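Long-range contact in cysteine desulfurase (Elizabethkingia anophelis NUHP1, PDB 5VPR), which probably removes sulfur from L-cysteine to give L-alanine, using a pyridoxal 5'-phosphate cofactor and passing the sulfur to a carrier: residues I87-G100 with G239-E251. Residues are numbered along the deposited sequence; the frame is centred on the assembly and turned at random.
Sequences INAKHDYEVLFTKG and GTGILYGKASVLE
With CG anti to its carbonyl carbon (chi1 -65°) and an extended chain beyond, E94 lies alongside Y244, whose CG is anti to the backbone N (chi1 156°). E94 ends the 3-10 turn just before strand 95-98, which pairs with strand 241-245. The two form one edge of the seven-stranded mixed sheet of the large domain, as in fold-type I pyridoxal-phosphate enzymes. Strand 95-98 is an outermost strand within this chain; strand 241-245 lies between it and strand 226-230. L96 and L243 exchange two backbone bonds, L96 N to L243 O (2.9 Å) and L243 N to L96 O (2.8 Å). T98 and G241 form the next such pair. On one face I242 CD1 reaches F97 CD2 at 3.7 Å, and I87 CD1 rests on Y244 CB at 3.6 Å. V95 CG1 also meets I242, and helix 67-87 packs against V95 and F97. On the other face T98 CG2 meets L243 CB, and L96 approaches L250. The E94 carboxylate stands nearly perpendicular to the Y244 ring (86°), with OE1 at the ring edge. One water donates to both E94 OE1 and Y244 OH. E94 OE2 accepts from A247 N, in the first turn of helix 247-250, at 2.7 Å on its anti side.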
ATOM      1  N   ILE A  87      -9.552   9.683   1.802  1.00 40.59           N
ATOM      2  CA  ILE A  87      -9.597   9.264   0.400  1.00 40.37           C
ATOM      3  C   ILE A  87     -10.656  10.030  -0.399  1.00 43.16           C
ATOM      4  O   ILE A  87     -10.874   9.729  -1.580  1.00 43.12           O
ATOM      5  CB  ILE A  87      -9.817   7.747   0.266  1.00 37.70           C
ATOM      6  CG1 ILE A  87     -11.226   7.358   0.746  1.00 31.37           C
ATOM      7  CG2 ILE A  87      -8.706   6.969   1.006  1.00 39.63           C
ATOM      8  CD1 ILE A  87     -11.532   5.849   0.588  1.00 34.99           C
ATOM      9  N   ASN A  88     -11.296  11.033   0.212  1.00 40.55           N
ATOM     10  CA  ASN A  88     -12.372  11.808  -0.402  1.00 42.84           C
ATOM     11  C   ASN A  88     -13.488  10.918  -0.949  1.00 47.24           C
ATOM     12  O   ASN A  88     -14.023  11.154  -2.033  1.00 43.27           O
ATOM     13  CB  ASN A  88     -11.858  12.750  -1.500  1.00 47.94           C
ATOM     14  CG  ASN A  88     -12.842  13.882  -1.781  1.00 55.69           C
ATOM     15  OD1 ASN A  88     -13.552  14.313  -0.873  1.00 57.46           O
ATOM     16  ND2 ASN A  88     -12.909  14.347  -3.038  1.00 45.15           N
ATOM     17  N   ALA A  89     -13.854   9.891  -0.184  1.00 43.99           N
ATOM     18  CA  ALA A  89     -15.089   9.171  -0.465  1.00 45.54           C
ATOM     19  C   ALA A  89     -16.288  10.081  -0.202  1.00 50.68           C
ATOM     20  O   ALA A  89     -16.296  10.875   0.744  1.00 45.69           O
ATOM     21  CB  ALA A  89     -15.191   7.897   0.393  1.00 36.45           C
ATOM     22  N   LYS A  90     -17.310   9.968  -1.054  1.00 51.74           N
ATOM     23  CA  LYS A  90     -18.480  10.819  -0.889  1.00 45.13           C
ATOM     24  C   LYS A  90     -19.284  10.446   0.352  1.00 45.11           C
ATOM     25  O   LYS A  90     -19.868  11.327   0.994  1.00 46.95           O
ATOM     26  CB  LYS A  90     -19.358  10.757  -2.141  1.00 45.97           C
ATOM     27  CG  LYS A  90     -20.571  11.659  -2.091  1.00 44.88           C
ATOM     28  CD  LYS A  90     -21.244  11.747  -3.459  1.00 53.05           C
ATOM     29  CE  LYS A  90     -22.474  12.633  -3.419  1.00 62.97           C
ATOM     30  NZ  LYS A  90     -23.084  12.740  -4.771  1.00 64.49           N
ATOM     31  N   HIS A  91     -19.324   9.167   0.722  1.00 45.41           N
ATOM     32  CA  HIS A  91     -20.132   8.754   1.863  1.00 50.57           C
ATOM     33  C   HIS A  91     -19.300   7.945   2.841  1.00 47.60           C
ATOM     34  O   HIS A  91     -18.439   7.160   2.437  1.00 46.21           O
ATOM     35  CB  HIS A  91     -21.333   7.931   1.430  1.00 40.84           C
ATOM     36  CG  HIS A  91     -22.246   8.654   0.492  1.00 47.43           C
ATOM     37  ND1 HIS A  91     -23.065   9.687   0.896  1.00 49.30           N
ATOM     38  CD2 HIS A  91     -22.455   8.503  -0.837  1.00 48.27           C
ATOM     39  CE1 HIS A  91     -23.755  10.128  -0.141  1.00 53.18           C
ATOM     40  NE2 HIS A  91     -23.406   9.426  -1.203  1.00 55.14           N
ATOM     41  N   ASP A  92     -19.585   8.123   4.136  1.00 41.31           N
ATOM     42  CA  ASP A  92     -18.925   7.294   5.135  1.00 44.27           C
ATOM     43  C   ASP A  92     -19.254   5.822   4.914  1.00 39.03           C
ATOM     44  O   ASP A  92     -18.389   4.965   5.089  1.00 41.76           O
ATOM     45  CB  ASP A  92     -19.307   7.742   6.548  1.00 46.52           C
ATOM     46  CG  ASP A  92     -20.789   7.556   6.849  1.00 53.09           C
ATOM     47  OD1 ASP A  92     -21.614   7.590   5.912  1.00 52.34           O
ATOM     48  OD2 ASP A  92     -21.123   7.373   8.033  1.00 50.69           O
ATOM     49  N   TYR A  93     -20.480   5.513   4.464  1.00 37.19           N
ATOM     50  CA  TYR A  93     -20.829   4.105   4.317  1.00 42.86           C
ATOM     51  C   TYR A  93     -20.186   3.438   3.111  1.00 47.49           C
ATOM     52  O   TYR A  93     -20.378   2.229   2.929  1.00 42.61           O
ATOM     53  CB  TYR A  93     -22.350   3.927   4.257  1.00 48.30           C
ATOM     54  CG  TYR A  93     -23.087   4.820   3.271  1.00 53.63           C
ATOM     55  CD1 TYR A  93     -23.094   4.538   1.905  1.00 49.78           C
ATOM     56  CD2 TYR A  93     -23.808   5.925   3.715  1.00 52.79           C
ATOM     57  CE1 TYR A  93     -23.788   5.348   1.007  1.00 48.93           C
ATOM     58  CE2 TYR A  93     -24.504   6.735   2.830  1.00 52.69           C
ATOM     59  CZ  TYR A  93     -24.494   6.441   1.482  1.00 51.78           C
ATOM     60  OH  TYR A  93     -25.182   7.256   0.613  1.00 58.13           O
ATOM     61  N   GLU A  94     -19.423   4.169   2.294  1.00 44.49           N
ATOM     62  CA  GLU A  94     -18.606   3.545   1.259  1.00 41.97           C
ATOM     63  C   GLU A  94     -17.258   3.067   1.786  1.00 43.07           C
ATOM     64  O   GLU A  94     -16.516   2.411   1.044  1.00 39.85           O
ATOM     65  CB  GLU A  94     -18.400   4.529   0.086  1.00 41.07           C
ATOM     66  CG  GLU A  94     -19.722   4.872  -0.664  1.00 43.69           C
ATOM     67  CD  GLU A  94     -19.576   5.977  -1.725  1.00 52.59           C
ATOM     68  OE1 GLU A  94     -18.848   6.964  -1.479  1.00 42.29           O
ATOM     69  OE2 GLU A  94     -20.202   5.853  -2.804  1.00 44.59           O
ATOM     70  N   VAL A  95     -16.924   3.369   3.040  1.00 38.82           N
ATOM     71  CA  VAL A  95     -15.634   3.001   3.623  1.00 34.95           C
ATOM     72  C   VAL A  95     -15.852   1.756   4.473  1.00 37.92           C
ATOM     73  O   VAL A  95     -16.542   1.808   5.496  1.00 38.33           O
ATOM     74  CB  VAL A  95     -15.046   4.153   4.449  1.00 40.00           C
ATOM     75  CG1 VAL A  95     -13.654   3.780   4.999  1.00 32.85           C
ATOM     76  CG2 VAL A  95     -14.978   5.438   3.613  1.00 38.06           C
ATOM     77  N   LEU A  96     -15.291   0.627   4.050  1.00 40.36           N
ATOM     78  CA  LEU A  96     -15.422  -0.631   4.782  1.00 44.25           C
ATOM     79  C   LEU A  96     -14.113  -0.973   5.485  1.00 43.33           C
ATOM     80  O   LEU A  96     -13.046  -0.944   4.865  1.00 36.32           O
ATOM     81  CB  LEU A  96     -15.818  -1.780   3.857  1.00 36.95           C
ATOM     82  CG  LEU A  96     -16.879  -1.514   2.783  1.00 37.75           C
ATOM     83  CD1 LEU A  96     -17.060  -2.776   1.945  1.00 42.95           C
ATOM     84  CD2 LEU A  96     -18.208  -1.069   3.377  1.00 37.53           C
ATOM     85  N   PHE A  97     -14.201  -1.320   6.770  1.00 36.91           N
ATOM     86  CA  PHE A  97     -13.047  -1.816   7.515  1.00 34.02           C
ATOM     87  C   PHE A  97     -12.786  -3.276   7.160  1.00 35.17           C
ATOM     88  O   PHE A  97     -13.705  -4.103   7.162  1.00 36.75           O
ATOM     89  CB  PHE A  97     -13.274  -1.682   9.026  1.00 36.03           C
ATOM     90  CG  PHE A  97     -13.354  -0.251   9.521  1.00 30.02           C
ATOM     91  CD1 PHE A  97     -14.544   0.251  10.055  1.00 36.55           C
ATOM     92  CD2 PHE A  97     -12.241   0.582   9.469  1.00 30.04           C
ATOM     93  CE1 PHE A  97     -14.625   1.572  10.522  1.00 29.59           C
ATOM     94  CE2 PHE A  97     -12.303   1.900   9.938  1.00 37.19           C
ATOM     95  CZ  PHE A  97     -13.501   2.400  10.463  1.00 32.73           C
ATOM     96  N   THR A  98     -11.528  -3.600   6.867  1.00 30.39           N
ATOM     97  CA  THR A  98     -11.161  -4.991   6.612  1.00 26.77           C
ATOM     98  C   THR A  98      -9.949  -5.300   7.471  1.00 27.97           C
ATOM     99  O   THR A  98      -9.502  -4.438   8.240  1.00 33.88           O
ATOM    100  CB  THR A  98     -10.817  -5.214   5.140  1.00 30.27           C
ATOM    101  OG1 THR A  98      -9.644  -4.455   4.849  1.00 32.02           O
ATOM    102  CG2 THR A  98     -11.971  -4.719   4.210  1.00 27.06           C
ATOM    103  N   LYS A  99      -9.355  -6.473   7.290  1.00 34.63           N
ATOM    104  CA  LYS A  99      -8.151  -6.817   8.033  1.00 41.40           C
ATOM    105  C   LYS A  99      -6.878  -6.657   7.206  1.00 41.67           C
ATOM    106  O   LYS A  99      -5.798  -7.009   7.685  1.00 46.50           O
ATOM    107  CB  LYS A  99      -8.260  -8.238   8.575  1.00 47.22           C
ATOM    108  CG  LYS A  99      -9.605  -8.539   9.273  1.00 64.24           C
ATOM    109  CD  LYS A  99     -10.041  -7.466  10.286  1.00 58.92           C
ATOM    110  CE  LYS A  99     -10.649  -8.091  11.548  1.00 59.30           C
ATOM    111  NZ  LYS A  99     -12.029  -8.638  11.397  1.00 59.72           N
ATOM    112  N   GLY A 100      -6.976  -6.114   5.999  1.00 33.35           N
ATOM    113  CA  GLY A 100      -5.817  -5.977   5.133  1.00 37.36           C
ATOM    114  C   GLY A 100      -6.242  -5.891   3.684  1.00 37.06           C
ATOM    115  O   GLY A 100      -7.395  -6.131   3.334  1.00 34.12           O
ATOM    116  N   GLY A 239      -3.144  -6.001  10.918  1.00 31.35           N
ATOM    117  CA  GLY A 239      -4.501  -6.483  11.030  1.00 35.14           C
ATOM    118  C   GLY A 239      -5.564  -5.485  10.620  1.00 33.73           C
ATOM    119  O   GLY A 239      -6.737  -5.695  10.937  1.00 29.75           O
ATOM    120  N   THR A 240      -5.201  -4.421   9.899  1.00 28.92           N
ATOM    121  CA  THR A 240      -6.157  -3.409   9.482  1.00 31.85           C
ATOM    122  C   THR A 240      -6.043  -3.117   7.988  1.00 33.48           C
ATOM    123  O   THR A 240      -4.968  -3.182   7.379  1.00 30.33           O
ATOM    124  CB  THR A 240      -5.975  -2.067  10.252  1.00 31.57           C
ATOM    125  OG1 THR A 240      -4.669  -1.524   9.996  1.00 31.97           O
ATOM    126  CG2 THR A 240      -6.120  -2.286  11.741  1.00 30.24           C
ATOM    127  N   GLY A 241      -7.174  -2.767   7.415  1.00 31.76           N
ATOM    128  CA  GLY A 241      -7.181  -2.269   6.059  1.00 29.40           C
ATOM    129  C   GLY A 241      -8.505  -1.603   5.793  1.00 33.16           C
ATOM    130  O   GLY A 241      -9.378  -1.515   6.663  1.00 31.05           O
ATOM    131  N   ILE A 242      -8.648  -1.153   4.560  1.00 28.34           N
ATOM    132  CA  ILE A 242      -9.833  -0.446   4.115  1.00 32.60           C
ATOM    133  C   ILE A 242     -10.190  -0.975   2.743  1.00 31.63           C
ATOM    134  O   ILE A 242      -9.303  -1.218   1.918  1.00 31.72           O
ATOM    135  CB  ILE A 242      -9.572   1.073   4.057  1.00 33.66           C
ATOM    136  CG1 ILE A 242      -9.369   1.617   5.469  1.00 35.56           C
ATOM    137  CG2 ILE A 242     -10.728   1.776   3.365  1.00 30.19           C
ATOM    138  CD1 ILE A 242     -10.665   1.631   6.293  1.00 29.47           C
ATOM    139  N   LEU A 243     -11.480  -1.177   2.501  1.00 30.77           N
ATOM    140  CA  LEU A 243     -11.995  -1.359   1.151  1.00 35.69           C
ATOM    141  C   LEU A 243     -13.037  -0.271   0.929  1.00 38.28           C
ATOM    142  O   LEU A 243     -14.070  -0.254   1.607  1.00 34.70           O
ATOM    143  CB  LEU A 243     -12.596  -2.750   0.957  1.00 33.45           C
ATOM    144  CG  LEU A 243     -13.323  -2.905  -0.384  1.00 37.19           C
ATOM    145  CD1 LEU A 243     -12.310  -2.746  -1.524  1.00 32.06           C
ATOM    146  CD2 LEU A 243     -14.038  -4.260  -0.452  1.00 38.25           C
ATOM    147  N   TYR A 244     -12.733   0.675   0.039  1.00 33.14           N
ATOM    148  CA  TYR A 244     -13.725   1.628  -0.437  1.00 37.77           C
ATOM    149  C   TYR A 244     -14.421   1.054  -1.660  1.00 35.51           C
ATOM    150  O   TYR A 244     -13.784   0.414  -2.504  1.00 37.54           O
ATOM    151  CB  TYR A 244     -13.080   2.970  -0.816  1.00 33.06           C
ATOM    152  CG  TYR A 244     -13.900   3.758  -1.832  1.00 40.30           C
ATOM    153  CD1 TYR A 244     -14.961   4.555  -1.422  1.00 40.18           C
ATOM    154  CD2 TYR A 244     -13.602   3.709  -3.206  1.00 44.84           C
ATOM    155  CE1 TYR A 244     -15.724   5.277  -2.346  1.00 44.14           C
ATOM    156  CE2 TYR A 244     -14.349   4.430  -4.133  1.00 44.90           C
ATOM    157  CZ  TYR A 244     -15.413   5.203  -3.692  1.00 41.02           C
ATOM    158  OH  TYR A 244     -16.157   5.914  -4.586  1.00 45.84           O
ATOM    159  N   GLY A 245     -15.726   1.285  -1.755  1.00 39.22           N
ATOM    160  CA  GLY A 245     -16.442   1.030  -2.990  1.00 41.41           C
ATOM    161  C   GLY A 245     -17.528   2.055  -3.247  1.00 43.13           C
ATOM    162  O   GLY A 245     -18.196   2.481  -2.302  1.00 45.16           O
ATOM    163  N   LYS A 246     -17.701   2.480  -4.504  1.00 41.76           N
ATOM    164  CA  LYS A 246     -18.862   3.284  -4.871  1.00 44.05           C
ATOM    165  C   LYS A 246     -20.125   2.638  -4.335  1.00 43.86           C
ATOM    166  O   LYS A 246     -20.332   1.435  -4.513  1.00 48.80           O
ATOM    167  CB  LYS A 246     -18.984   3.420  -6.393  1.00 51.83           C
ATOM    168  CG  LYS A 246     -17.980   4.327  -7.069  1.00 54.85           C
ATOM    169  CD  LYS A 246     -18.472   4.633  -8.487  1.00 55.03           C
ATOM    170  CE  LYS A 246     -17.368   5.216  -9.360  1.00 48.76           C
ATOM    171  NZ  LYS A 246     -17.830   5.445 -10.762  1.00 54.61           N
ATOM    172  N   ALA A 247     -20.966   3.440  -3.673  1.00 43.00           N
ATOM    173  CA  ALA A 247     -22.230   2.913  -3.153  1.00 47.98           C
ATOM    174  C   ALA A 247     -23.025   2.218  -4.250  1.00 56.57           C
ATOM    175  O   ALA A 247     -23.584   1.137  -4.032  1.00 52.88           O
ATOM    176  CB  ALA A 247     -23.066   4.033  -2.527  1.00 45.98           C
ATOM    177  N   SER A 248     -23.066   2.814  -5.447  1.00 51.07           N
ATOM    178  CA  SER A 248     -23.844   2.219  -6.529  1.00 62.18           C
ATOM    179  C   SER A 248     -23.289   0.865  -6.964  1.00 61.35           C
ATOM    180  O   SER A 248     -24.030   0.059  -7.535  1.00 58.22           O
ATOM    181  CB  SER A 248     -23.900   3.176  -7.723  1.00 65.60           C
ATOM    182  OG  SER A 248     -22.596   3.583  -8.106  1.00 63.31           O
ATOM    183  N   VAL A 249     -22.012   0.595  -6.701  1.00 48.90           N
ATOM    184  CA  VAL A 249     -21.423  -0.695  -7.046  1.00 47.64           C
ATOM    185  C   VAL A 249     -21.563  -1.694  -5.908  1.00 52.00           C
ATOM    186  O   VAL A 249     -21.906  -2.860  -6.139  1.00 50.53           O
ATOM    187  CB  VAL A 249     -19.955  -0.489  -7.444  1.00 51.69           C
ATOM    188  CG1 VAL A 249     -19.263  -1.827  -7.665  1.00 51.52           C
ATOM    189  CG2 VAL A 249     -19.900   0.367  -8.695  1.00 53.18           C
ATOM    190  N   LEU A 250     -21.293  -1.247  -4.675  1.00 47.02           N
ATOM    191  CA  LEU A 250     -21.482  -2.104  -3.507  1.00 52.23           C
ATOM    192  C   LEU A 250     -22.895  -2.670  -3.460  1.00 56.64           C
ATOM    193  O   LEU A 250     -23.090  -3.851  -3.148  1.00 59.85           O
ATOM    194  CB  LEU A 250     -21.184  -1.322  -2.228  1.00 49.42           C
ATOM    195  CG  LEU A 250     -19.713  -0.984  -1.971  1.00 49.06           C
ATOM    196  CD1 LEU A 250     -19.563  -0.343  -0.605  1.00 50.48           C
ATOM    197  CD2 LEU A 250     -18.823  -2.212  -2.105  1.00 45.23           C
ATOM    198  N   GLU A 251     -23.891  -1.842  -3.783  1.00 59.35           N
ATOM    199  CA  GLU A 251     -25.285  -2.267  -3.777  1.00 70.49           C
ATOM    200  C   GLU A 251     -25.611  -3.283  -4.864  1.00 74.60           C
ATOM    201  O   GLU A 251     -26.727  -3.807  -4.871  1.00 81.60           O
ATOM    202  CB  GLU A 251     -26.194  -1.048  -3.922  1.00 78.62           C
ATOM    203  CG  GLU A 251     -26.147  -0.125  -2.715  1.00 91.43           C
ATOM    204  CD  GLU A 251     -26.929   1.156  -2.920  1.00 99.26           C
ATOM    205  OE1 GLU A 251     -27.360   1.417  -4.066  1.00101.34           O
ATOM    206  OE2 GLU A 251     -27.107   1.904  -1.931  1.00101.86           O
TER
HETATM  207  O   HOH W   1     -17.487   8.121  -3.397  1.00 46.56           O
HETATM  208  O   HOH W   2      -9.023  -3.943   2.008  1.00 34.30           O